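Long-range contact in protein Amuc_1100 (Akkermansia muciniphila, PDB 6KNY), which is of unknown function but carries a membrane-spanning helix in its full-length form, the soluble part being a helical and beta-sheet domain: residues F73-L84 against L124-N132. Residues are numbered along the deposited sequence; the frame is centred on the assembly and turned at random. Where two conformers were deposited one is given.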
loop_
_atom_site.group_PDB
_atom_site.type_symbol
_atom_site.label_atom_id
_atom_site.label_comp_id
_atom_site.label_asym_id
_atom_site.label_seq_id
_atom_site.Cartn_x
_atom_site.Cartn_y
_atom_site.Cartn_z
ATOM N N PHE A 73 2.085 -16.243 -2.161
ATOM C CA PHE A 73 2.238 -14.884 -1.651
ATOM C C PHE A 73 3.686 -14.423 -1.768
ATOM O O PHE A 73 3.972 -13.351 -2.319
ATOM C CB PHE A 73 1.786 -14.788 -0.198
ATOM C CG PHE A 73 2.157 -13.475 0.447
ATOM C CD1 PHE A 73 1.392 -12.333 0.214
ATOM C CD2 PHE A 73 3.296 -13.364 1.232
ATOM C CE1 PHE A 73 1.742 -11.113 0.792
ATOM C CE2 PHE A 73 3.644 -12.145 1.810
ATOM C CZ PHE A 73 2.862 -11.023 1.586
ATOM N N GLN A 74 4.611 -15.225 -1.240
ATOM C CA GLN A 74 6.026 -14.858 -1.237
ATOM C C GLN A 74 6.547 -14.649 -2.650
ATOM O O GLN A 74 7.329 -13.725 -2.909
ATOM C CB GLN A 74 6.810 -15.949 -0.524
ATOM C CG GLN A 74 8.149 -15.547 -0.023
ATOM C CD GLN A 74 8.709 -16.579 0.925
ATOM O OE1 GLN A 74 8.488 -17.778 0.747
ATOM N NE2 GLN A 74 9.406 -16.122 1.957
ATOM N N ASN A 75 6.102 -15.488 -3.582
ATOM C CA ASN A 75 6.522 -15.347 -4.970
ATOM C C ASN A 75 5.933 -14.079 -5.583
ATOM O O ASN A 75 6.601 -13.382 -6.355
ATOM C CB ASN A 75 6.123 -16.614 -5.735
ATOM C CG ASN A 75 5.955 -16.385 -7.222
ATOM O OD1 ASN A 75 6.937 -16.268 -7.957
ATOM N ND2 ASN A 75 4.710 -16.345 -7.678
ATOM N N GLU A 76 4.696 -13.733 -5.220
ATOM C CA GLU A 76 4.117 -12.470 -5.680
ATOM C C GLU A 76 4.852 -11.276 -5.069
ATOM O O GLU A 76 5.106 -10.272 -5.749
ATOM C CB GLU A 76 2.626 -12.418 -5.338
ATOM C CG GLU A 76 1.905 -11.212 -5.925
ATOM C CD GLU A 76 0.428 -11.172 -5.546
ATOM O OE1 GLU A 76 0.077 -11.619 -4.428
ATOM O OE2 GLU A 76 -0.384 -10.706 -6.373
ATOM N N LEU A 77 5.206 -11.373 -3.786
ATOM C CA LEU A 77 5.950 -10.300 -3.127
ATOM C C LEU A 77 7.286 -10.022 -3.822
ATOM O O LEU A 77 7.640 -8.865 -4.089
ATOM C CB LEU A 77 6.174 -10.661 -1.657
ATOM C CG LEU A 77 7.136 -9.773 -0.852
ATOM C CD1 LEU A 77 6.656 -8.300 -0.800
ATOM C CD2 LEU A 77 7.389 -10.337 0.546
ATOM N N LYS A 78 8.031 -11.088 -4.096
ATOM C CA LYS A 78 9.331 -10.970 -4.747
ATOM C C LYS A 78 9.195 -10.351 -6.132
ATOM O O LYS A 78 9.975 -9.479 -6.513
ATOM C CB LYS A 78 10.007 -12.339 -4.846
ATOM C CG LYS A 78 11.003 -12.620 -3.733
ATOM C CD LYS A 78 11.019 -14.095 -3.367
ATOM C CE LYS A 78 11.604 -14.315 -1.982
ATOM N NZ LYS A 78 13.058 -14.634 -2.037
ATOM N N THR A 79 8.199 -10.812 -6.881
ATOM C CA THR A 79 7.957 -10.303 -8.231
ATOM C C THR A 79 7.635 -8.816 -8.199
ATOM O O THR A 79 8.201 -8.024 -8.962
ATOM C CB THR A 79 6.811 -11.072 -8.889
ATOM O OG1 THR A 79 7.151 -12.462 -8.980
ATOM C CG2 THR A 79 6.501 -10.507 -10.280
ATOM N N PHE A 80 6.713 -8.422 -7.317
ATOM C CA PHE A 80 6.352 -7.012 -7.182
ATOM C C PHE A 80 7.563 -6.179 -6.800
ATOM O O PHE A 80 7.765 -5.078 -7.324
ATOM C CB PHE A 80 5.246 -6.849 -6.136
ATOM C CG PHE A 80 3.869 -7.243 -6.627
ATOM C CD1 PHE A 80 3.636 -7.452 -7.981
ATOM C CD2 PHE A 80 2.812 -7.387 -5.737
ATOM C CE1 PHE A 80 2.372 -7.810 -8.436
ATOM C CE2 PHE A 80 1.536 -7.740 -6.194
ATOM C CZ PHE A 80 1.321 -7.949 -7.538
ATOM N N ARG A 81 8.383 -6.695 -5.885
ATOM C CA ARG A 81 9.557 -5.951 -5.435
ATOM C C ARG A 81 10.532 -5.734 -6.583
ATOM O O ARG A 81 11.021 -4.618 -6.803
ATOM C CB ARG A 81 10.239 -6.682 -4.275
ATOM C CG ARG A 81 11.653 -6.155 -3.976
ATOM C CD ARG A 81 12.127 -6.542 -2.597
ATOM N NE ARG A 81 13.472 -6.041 -2.321
ATOM C CZ ARG A 81 14.592 -6.615 -2.754
ATOM N NH1 ARG A 81 14.532 -7.715 -3.490
ATOM N NH2 ARG A 81 15.774 -6.083 -2.452
ATOM N N ASP A 82 10.804 -6.791 -7.343
ATOM C CA ASP A 82 11.757 -6.687 -8.440
ATOM C C ASP A 82 11.254 -5.743 -9.525
ATOM O O ASP A 82 12.035 -4.979 -10.102
ATOM C CB ASP A 82 12.042 -8.083 -8.982
ATOM C CG ASP A 82 12.822 -8.931 -7.996
ATOM O OD1 ASP A 82 12.739 -8.673 -6.780
ATOM O OD2 ASP A 82 13.561 -9.822 -8.439
ATOM N N SER A 83 9.945 -5.733 -9.779
ATOM C CA SER A 83 9.388 -4.788 -10.747
ATOM C C SER A 83 9.481 -3.356 -10.235
ATOM O O SER A 83 9.815 -2.438 -10.994
ATOM C CB SER A 83 7.939 -5.140 -11.071
ATOM O OG SER A 83 7.904 -6.155 -12.047
ATOM N N LEU A 84 9.191 -3.147 -8.945
ATOM C CA LEU A 84 9.245 -1.800 -8.381
ATOM C C LEU A 84 10.663 -1.245 -8.444
ATOM O O LEU A 84 10.877 -0.109 -8.879
ATOM C CB LEU A 84 8.731 -1.812 -6.938
ATOM C CG LEU A 84 8.904 -0.487 -6.183
ATOM C CD1 LEU A 84 8.138 0.611 -6.914
ATOM C CD2 LEU A 84 8.466 -0.600 -4.711
ATOM N N LEU A 124 -1.067 -6.803 0.023
ATOM C CA LEU A 124 0.059 -6.644 -0.889
ATOM C C LEU A 124 -0.384 -6.081 -2.237
ATOM O O LEU A 124 0.282 -5.203 -2.796
ATOM C CB LEU A 124 0.761 -7.992 -1.062
ATOM C CG LEU A 124 1.831 -8.104 -2.159
ATOM C CD1 LEU A 124 2.882 -6.988 -2.049
ATOM C CD2 LEU A 124 2.483 -9.499 -2.148
ATOM N N LYS A 125 -1.502 -6.574 -2.783
ATOM C CA LYS A 125 -1.942 -6.060 -4.083
ATOM C C LYS A 125 -2.326 -4.590 -3.992
ATOM O O LYS A 125 -2.016 -3.809 -4.901
ATOM C CB LYS A 125 -3.117 -6.883 -4.635
ATOM C CG LYS A 125 -2.682 -8.239 -5.195
ATOM C CD LYS A 125 -2.728 -8.335 -6.750
ATOM C CE LYS A 125 -2.556 -9.763 -7.314
ATOM N NZ LYS A 125 -1.483 -9.934 -8.353
ATOM N N ALA A 126 -2.977 -4.182 -2.893
ATOM C CA ALA A 126 -3.365 -2.782 -2.732
ATOM C C ALA A 126 -2.143 -1.877 -2.555
ATOM O O ALA A 126 -2.051 -0.806 -3.179
ATOM C CB ALA A 126 -4.317 -2.636 -1.539
ATOM N N ILE A 127 -1.204 -2.285 -1.697
ATOM C CA ILE A 127 -0.003 -1.480 -1.471
ATOM C C ILE A 127 0.834 -1.416 -2.745
ATOM O O ILE A 127 1.298 -0.340 -3.153
ATOM C CB ILE A 127 0.811 -2.034 -0.279
ATOM C CG1 ILE A 127 0.021 -1.896 1.027
ATOM C CG2 ILE A 127 2.192 -1.310 -0.179
ATOM C CD1 ILE A 127 0.680 -2.569 2.259
ATOM N N ASN A 128 1.003 -2.561 -3.413
ATOM C CA ASN A 128 1.709 -2.579 -4.695
ATOM C C ASN A 128 1.117 -1.584 -5.681
ATOM O O ASN A 128 1.848 -0.872 -6.374
ATOM C CB ASN A 128 1.690 -3.970 -5.328
ATOM C CG ASN A 128 2.469 -4.000 -6.641
ATOM O OD1 ASN A 128 3.682 -3.789 -6.655
ATOM N ND2 ASN A 128 1.764 -4.177 -7.740
ATOM N N SER A 129 -0.210 -1.548 -5.778
ATOM C CA SER A 129 -0.855 -0.633 -6.715
ATOM C C SER A 129 -0.628 0.817 -6.307
ATOM O O SER A 129 -0.340 1.677 -7.153
ATOM C CB SER A 129 -2.348 -0.941 -6.804
ATOM O OG SER A 129 -3.002 0.035 -7.588
ATOM N N LEU A 130 -0.761 1.109 -5.007
ATOM C CA LEU A 130 -0.535 2.467 -4.493
ATOM C C LEU A 130 0.886 2.950 -4.769
ATOM O O LEU A 130 1.092 4.032 -5.325
ATOM C CB LEU A 130 -0.799 2.507 -2.981
ATOM C CG LEU A 130 -0.491 3.847 -2.287
ATOM C CD1 LEU A 130 -1.186 5.012 -2.992
ATOM C CD2 LEU A 130 -0.886 3.796 -0.814
ATOM N N VAL A 131 1.886 2.173 -4.363
ATOM C CA VAL A 131 3.256 2.645 -4.530
ATOM C C VAL A 131 3.574 2.850 -6.010
ATOM O O VAL A 131 4.263 3.805 -6.388
ATOM C CB VAL A 131 4.231 1.677 -3.847
ATOM C CG1 VAL A 131 5.675 2.086 -4.131
ATOM C CG2 VAL A 131 3.980 1.695 -2.339
ATOM N N ASN A 132 3.031 1.989 -6.875
ATOM C CA ASN A 132 3.298 2.124 -8.307
ATOM C C ASN A 132 2.705 3.407 -8.879
ATOM O O ASN A 132 3.338 4.069 -9.713
ATOM C CB ASN A 132 2.792 0.890 -9.050
ATOM C CG ASN A 132 3.805 -0.234 -9.031
ATOM O OD1 ASN A 132 4.872 -0.126 -9.636
ATOM N ND2 ASN A 132 3.512 -1.287 -8.293
HETATM O O HOH W 1 5.692 -3.755 -8.449
#
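Leu-124 fills a hollow in the neighbouring helix formed by Phe-73, Glu-76, Leu-77 and Phe-80, a clear case of knobs-into-holes packing. With CG anti to the backbone N (chi1 170°), the branch point is set over the hollow, and the second torsion then parts the two methyls. CD2 goes deep, meeting Phe-73 CE1 at 3.4 Å and Leu-77 CB at 3.9 Å, whereas CD1 reaches the rim of the Phe-80 ring, in its plane, 3.7 Å from CD2 of that ring. Phe-80 is itself the next bump, its ring sandwiched between a neighbour on its own helix and an amide from the partner helix. The aliphatic CG of Glu-76, one turn earlier, lies against one face near the rim, and the side-chain amide of Asn-128 stacks on the opposite face, its plane only 5° from that of the ring, with ND2 over the ring centre. Water 1 links the helices here, donating to the backbone O of Phe-80 and to OD1 of Asn-128, 2.7 Å from each, and so pins down the amide's oxygen end. Without the ring, as with an alanine at this point, the Asn-128 amide would probably lose the flat surface it lies on and CD1 of Leu-124 its edge contact. Along the margin, Lys-125 bends round to bring NZ to the ring edge near Phe-80 CZ and into a salt bridge with Glu-76, although the position of OE2 there is doubtful. One turn beyond Asn-128, CG1 of Val-131 nestles against both methyls of Leu-84, 3.9 Å from CD2. The segment axes run parallel within 4° and 11.1 Å apart. Behind 124-132, Ile-127 and Leu-130 rest on strand 170-181, making this a layered alpha/beta arrangement in which helix 117-134 lies on the sheet and helix 70-91 packs alongside it as a parallel helix pair.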